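Local coordinates for D-xylonate dehydratase (Caulobacter crescentus, PDB 5OYN), which catalyses the dehydration of D-xylonate to 2-dehydro-3-deoxy-D-arabinonate, and of D-gluconate with similar efficiency, using a [2Fe-2S] cluster and magnesium, at residues S175-R184 with R497-P505. Residues are numbered along the deposited sequence; the frame is centred on the assembly and turned at random.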
ATOM      1  N   SER A 175     -21.998 -11.179 -15.642  1.00 48.97           N
ATOM      2  CA  SER A 175     -20.712 -11.499 -16.245  1.00 55.41           C
ATOM      3  C   SER A 175     -20.811 -12.804 -17.016  1.00 54.88           C
ATOM      4  O   SER A 175     -21.463 -13.753 -16.572  1.00 53.36           O
ATOM      5  CB  SER A 175     -19.644 -11.635 -15.165  1.00 49.76           C
ATOM      6  OG  SER A 175     -19.890 -10.691 -14.155  1.00 56.30           O
ATOM      7  N   GLY A 176     -20.144 -12.849 -18.167  1.00 54.33           N
ATOM      8  CA  GLY A 176     -20.124 -14.043 -18.988  1.00 51.75           C
ATOM      9  C   GLY A 176     -21.410 -14.219 -19.769  1.00 57.78           C
ATOM     10  O   GLY A 176     -21.402 -14.200 -21.005  1.00 59.51           O
ATOM     11  N   THR A 177     -22.531 -14.378 -19.062  1.00 52.15           N
ATOM     12  CA  THR A 177     -23.775 -14.643 -19.763  1.00 54.28           C
ATOM     13  C   THR A 177     -24.142 -13.492 -20.676  1.00 56.08           C
ATOM     14  O   THR A 177     -24.809 -13.698 -21.691  1.00 62.67           O
ATOM     15  CB  THR A 177     -24.904 -14.929 -18.773  1.00 61.05           C
ATOM     16  OG1 THR A 177     -25.524 -13.694 -18.386  1.00 73.48           O
ATOM     17  CG2 THR A 177     -24.343 -15.641 -17.541  1.00 54.16           C
ATOM     18  N   VAL A 178     -23.707 -12.275 -20.348  1.00 60.97           N
ATOM     19  CA  VAL A 178     -23.966 -11.153 -21.242  1.00 56.02           C
ATOM     20  C   VAL A 178     -23.230 -11.350 -22.562  1.00 53.85           C
ATOM     21  O   VAL A 178     -23.728 -10.953 -23.617  1.00 58.51           O
ATOM     22  CB  VAL A 178     -23.611  -9.815 -20.544  1.00 56.10           C
ATOM     23  CG1 VAL A 178     -22.097  -9.565 -20.489  1.00 53.58           C
ATOM     24  CG2 VAL A 178     -24.318  -8.659 -21.217  1.00 61.62           C
ATOM     25  N   ILE A 179     -22.073 -12.014 -22.546  1.00 51.37           N
ATOM     26  CA  ILE A 179     -21.355 -12.259 -23.794  1.00 56.52           C
ATOM     27  C   ILE A 179     -22.136 -13.223 -24.684  1.00 61.15           C
ATOM     28  O   ILE A 179     -22.313 -12.973 -25.881  1.00 64.94           O
ATOM     29  CB  ILE A 179     -19.935 -12.785 -23.513  1.00 57.66           C
ATOM     30  CG1 ILE A 179     -19.142 -11.804 -22.630  1.00 63.93           C
ATOM     31  CG2 ILE A 179     -19.205 -13.063 -24.822  1.00 53.76           C
ATOM     32  CD1 ILE A 179     -19.173 -10.356 -23.078  1.00 57.92           C
ATOM     33  N   TRP A 180     -22.615 -14.340 -24.119  1.00 61.36           N
ATOM     34  CA  TRP A 180     -23.321 -15.338 -24.926  1.00 58.97           C
ATOM     35  C   TRP A 180     -24.663 -14.818 -25.424  1.00 64.12           C
ATOM     36  O   TRP A 180     -25.052 -15.116 -26.557  1.00 68.44           O
ATOM     37  CB  TRP A 180     -23.522 -16.627 -24.136  1.00 58.55           C
ATOM     38  CG  TRP A 180     -22.446 -16.884 -23.149  1.00 58.23           C
ATOM     39  CD1 TRP A 180     -22.600 -17.145 -21.814  1.00 56.78           C
ATOM     40  CD2 TRP A 180     -21.043 -16.900 -23.404  1.00 54.83           C
ATOM     41  NE1 TRP A 180     -21.373 -17.317 -21.221  1.00 55.54           N
ATOM     42  CE2 TRP A 180     -20.398 -17.167 -22.174  1.00 55.02           C
ATOM     43  CE3 TRP A 180     -20.263 -16.714 -24.548  1.00 58.75           C
ATOM     44  CZ2 TRP A 180     -19.009 -17.266 -22.063  1.00 53.63           C
ATOM     45  CZ3 TRP A 180     -18.870 -16.800 -24.431  1.00 62.02           C
ATOM     46  CH2 TRP A 180     -18.264 -17.081 -23.199  1.00 56.49           C
ATOM     47  N   ARG A 181     -25.396 -14.051 -24.598  1.00 62.84           N
ATOM     48  CA  ARG A 181     -26.636 -13.439 -25.081  1.00 63.27           C
ATOM     49  C   ARG A 181     -26.357 -12.361 -26.115  1.00 64.04           C
ATOM     50  O   ARG A 181     -27.165 -12.146 -27.019  1.00 72.65           O
ATOM     51  CB  ARG A 181     -27.457 -12.838 -23.932  1.00 62.04           C
ATOM     52  CG  ARG A 181     -27.681 -13.775 -22.767  1.00 68.62           C
ATOM     53  CD  ARG A 181     -28.918 -13.461 -21.930  1.00 71.02           C
ATOM     54  NE  ARG A 181     -29.388 -14.701 -21.294  1.00 90.16           N
ATOM     55  CZ  ARG A 181     -29.637 -14.853 -19.991  1.00 87.59           C
ATOM     56  NH1 ARG A 181     -29.487 -13.828 -19.147  1.00 72.35           N
ATOM     57  NH2 ARG A 181     -30.044 -16.039 -19.529  1.00 76.47           N
ATOM     58  N   SER A 182     -25.234 -11.668 -26.006  1.00 65.45           N
ATOM     59  CA  SER A 182     -24.966 -10.606 -26.959  1.00 68.50           C
ATOM     60  C   SER A 182     -24.420 -11.144 -28.265  1.00 69.84           C
ATOM     61  O   SER A 182     -24.554 -10.467 -29.291  1.00 72.24           O
ATOM     62  CB  SER A 182     -24.002  -9.574 -26.361  1.00 63.79           C
ATOM     63  OG  SER A 182     -24.717  -8.692 -25.507  1.00 70.33           O
ATOM     64  N   ARG A 183     -23.800 -12.331 -28.245  1.00 66.77           N
ATOM     65  CA  ARG A 183     -23.413 -12.990 -29.490  1.00 69.21           C
ATOM     66  C   ARG A 183     -24.638 -13.299 -30.348  1.00 70.88           C
ATOM     67  O   ARG A 183     -24.568 -13.245 -31.581  1.00 71.70           O
ATOM     68  CB  ARG A 183     -22.622 -14.269 -29.188  1.00 61.35           C
ATOM     69  CG  ARG A 183     -21.152 -14.035 -28.844  1.00 65.07           C
ATOM     70  CD  ARG A 183     -20.236 -15.116 -29.411  1.00 63.70           C
ATOM     71  NE  ARG A 183     -19.834 -16.108 -28.411  1.00 63.51           N
ATOM     72  CZ  ARG A 183     -18.648 -16.726 -28.365  1.00 68.50           C
ATOM     73  NH1 ARG A 183     -17.703 -16.478 -29.261  1.00 65.03           N
ATOM     74  NH2 ARG A 183     -18.403 -17.615 -27.414  1.00 71.45           N
ATOM     75  N   ARG A 184     -25.775 -13.585 -29.712  1.00 67.40           N
ATOM     76  CA  ARG A 184     -26.986 -13.925 -30.444  1.00 72.22           C
ATOM     77  C   ARG A 184     -27.668 -12.688 -31.008  1.00 75.16           C
ATOM     78  O   ARG A 184     -28.165 -12.712 -32.140  1.00 79.56           O
ATOM     79  CB  ARG A 184     -27.938 -14.698 -29.530  1.00 70.13           C
ATOM     80  CG  ARG A 184     -27.334 -16.006 -29.046  1.00 71.58           C
ATOM     81  CD  ARG A 184     -28.343 -16.830 -28.290  1.00 74.30           C
ATOM     82  NE  ARG A 184     -27.754 -17.482 -27.126  1.00 77.53           N
ATOM     83  CZ  ARG A 184     -28.217 -17.341 -25.887  1.00 78.84           C
ATOM     84  NH1 ARG A 184     -29.279 -16.567 -25.660  1.00 77.50           N
ATOM     85  NH2 ARG A 184     -27.621 -17.974 -24.881  1.00 71.80           N
ATOM     86  N   ARG A 497     -15.024 -27.808 -22.935  1.00 69.04           N
ATOM     87  CA  ARG A 497     -15.831 -27.271 -21.838  1.00 65.90           C
ATOM     88  C   ARG A 497     -16.643 -26.076 -22.336  1.00 63.63           C
ATOM     89  O   ARG A 497     -16.625 -25.733 -23.518  1.00 66.87           O
ATOM     90  CB  ARG A 497     -14.940 -26.889 -20.646  1.00 62.75           C
ATOM     91  CG  ARG A 497     -13.751 -27.840 -20.419  1.00 61.61           C
ATOM     92  CD  ARG A 497     -13.020 -27.606 -19.106  1.00 60.15           C
ATOM     93  NE  ARG A 497     -13.127 -26.214 -18.691  1.00 74.25           N
ATOM     94  CZ  ARG A 497     -12.292 -25.251 -19.068  1.00 68.00           C
ATOM     95  NH1 ARG A 497     -11.269 -25.535 -19.852  1.00 63.77           N
ATOM     96  NH2 ARG A 497     -12.481 -24.008 -18.654  1.00 67.61           N
ATOM     97  N   GLN A 498     -17.382 -25.454 -21.423  1.00 61.31           N
ATOM     98  CA  GLN A 498     -18.032 -24.181 -21.693  1.00 60.45           C
ATOM     99  C   GLN A 498     -17.983 -23.362 -20.418  1.00 63.91           C
ATOM    100  O   GLN A 498     -17.816 -23.911 -19.326  1.00 61.17           O
ATOM    101  CB  GLN A 498     -19.479 -24.351 -22.149  1.00 62.32           C
ATOM    102  CG  GLN A 498     -20.427 -24.661 -21.013  1.00 60.24           C
ATOM    103  CD  GLN A 498     -21.820 -24.966 -21.501  1.00 65.88           C
ATOM    104  OE1 GLN A 498     -22.089 -24.965 -22.708  1.00 67.65           O
ATOM    105  NE2 GLN A 498     -22.728 -25.214 -20.562  1.00 65.61           N
ATOM    106  N   SER A 499     -18.127 -22.043 -20.557  1.00 66.87           N
ATOM    107  CA  SER A 499     -18.070 -21.182 -19.380  1.00 58.50           C
ATOM    108  C   SER A 499     -19.167 -21.558 -18.394  1.00 57.60           C
ATOM    109  O   SER A 499     -20.303 -21.849 -18.781  1.00 54.96           O
ATOM    110  CB  SER A 499     -18.208 -19.713 -19.778  1.00 61.10           C
ATOM    111  OG  SER A 499     -18.098 -18.858 -18.647  1.00 60.33           O
ATOM    112  N   GLY A 500     -18.826 -21.545 -17.109  1.00 52.30           N
ATOM    113  CA  GLY A 500     -19.818 -21.783 -16.078  1.00 46.91           C
ATOM    114  C   GLY A 500     -20.977 -20.813 -16.160  1.00 50.21           C
ATOM    115  O   GLY A 500     -22.006 -20.978 -15.505  1.00 57.20           O
ATOM    116  N   THR A 501     -20.803 -19.783 -16.965  1.00 54.08           N
ATOM    117  CA  THR A 501     -21.810 -18.772 -17.207  1.00 56.25           C
ATOM    118  C   THR A 501     -22.656 -19.080 -18.433  1.00 57.08           C
ATOM    119  O   THR A 501     -23.506 -18.262 -18.807  1.00 54.93           O
ATOM    120  CB  THR A 501     -21.122 -17.410 -17.366  1.00 52.77           C
ATOM    121  OG1 THR A 501     -20.305 -17.418 -18.544  1.00 51.66           O
ATOM    122  CG2 THR A 501     -20.223 -17.159 -16.178  1.00 51.56           C
ATOM    123  N   ALA A 502     -22.438 -20.224 -19.077  1.00 52.80           N
ATOM    124  CA  ALA A 502     -23.216 -20.542 -20.263  1.00 57.81           C
ATOM    125  C   ALA A 502     -24.634 -20.936 -19.877  1.00 57.70           C
ATOM    126  O   ALA A 502     -24.865 -21.552 -18.831  1.00 57.78           O
ATOM    127  CB  ALA A 502     -22.560 -21.664 -21.065  1.00 63.39           C
ATOM    128  N   ASP A 503     -25.585 -20.537 -20.719  1.00 61.87           N
ATOM    129  CA  ASP A 503     -26.981 -20.957 -20.639  1.00 67.04           C
ATOM    130  C   ASP A 503     -27.316 -21.932 -21.775  1.00 69.02           C
ATOM    131  O   ASP A 503     -28.434 -21.948 -22.304  1.00 69.93           O
ATOM    132  CB  ASP A 503     -27.912 -19.746 -20.664  1.00 64.32           C
ATOM    133  CG  ASP A 503     -27.625 -18.813 -21.835  1.00 75.04           C
ATOM    134  OD1 ASP A 503     -26.517 -18.902 -22.419  1.00 74.64           O
ATOM    135  OD2 ASP A 503     -28.505 -17.990 -22.177  1.00 80.88           O
ATOM    136  N   SER A 504     -26.347 -22.778 -22.136  1.00 62.83           N
ATOM    137  CA  SER A 504     -26.499 -23.794 -23.168  1.00 64.99           C
ATOM    138  C   SER A 504     -26.578 -25.160 -22.506  1.00 69.99           C
ATOM    139  O   SER A 504     -25.650 -25.516 -21.763  1.00 71.96           O
ATOM    140  CB  SER A 504     -25.323 -23.757 -24.141  1.00 63.29           C
ATOM    141  OG  SER A 504     -25.312 -22.563 -24.887  1.00 73.16           O
ATOM    142  N   PRO A 505     -27.638 -25.962 -22.737  1.00 64.17           N
ATOM    143  CA  PRO A 505     -27.701 -27.317 -22.152  1.00 62.97           C
ATOM    144  C   PRO A 505     -26.785 -28.292 -22.880  1.00 62.61           C
ATOM    145  O   PRO A 505     -27.225 -29.245 -23.506  1.00 65.91           O
ATOM    146  CB  PRO A 505     -29.185 -27.674 -22.310  1.00 58.47           C
ATOM    147  CG  PRO A 505     -29.608 -26.949 -23.544  1.00 65.41           C
ATOM    148  CD  PRO A 505     -28.788 -25.676 -23.614  1.00 65.89           C
TER
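A type I beta turn from Ser499 to Ala502, in the C-terminal half of this IlvD/Edd dehydratase, docks beside the N-cap and first turn of helix 177-187 in the N-terminal half, Trp180 meeting Thr501. The contact borders the active site: between nearest atoms, the side chain of Ser499 lies about 3 Å from that of the magnesium ligand Glu472, and that of Thr501 about 6 Å from the [2Fe-2S] cluster. Trp180 NE1 donates to Thr501 OG1 at 2.9 Å, almost in the indole plane. Thr501 OG1 also shares a hydrogen bond of 2.6 Å with Ser499 OG, its direction unsettled, while Ser499 CB packs against Trp180 CZ2 (3.4 Å). A leucine in place of Trp180 would probably leave Thr501 OG1 without its N-H donor and open a gap beside Ser499. With chi1 at 65°, Thr501 OG1 is tucked between the residue's own N and C and comes 3.4 Å from Gly176 CA. Just past the turn, Asp503 joins Arg181 and Arg184 of the helix in a salt-bridge network. Arg181 NE makes a long salt bridge to Asp503 OD2 at 3.5 Å, its guanidinium steeply inclined to the carboxylate, whereas Arg184 NH2 meets Asp503 OD2 from its syn side, tilted 28° out of the carboxylate plane, at 2.8 Å and almost straight (170°).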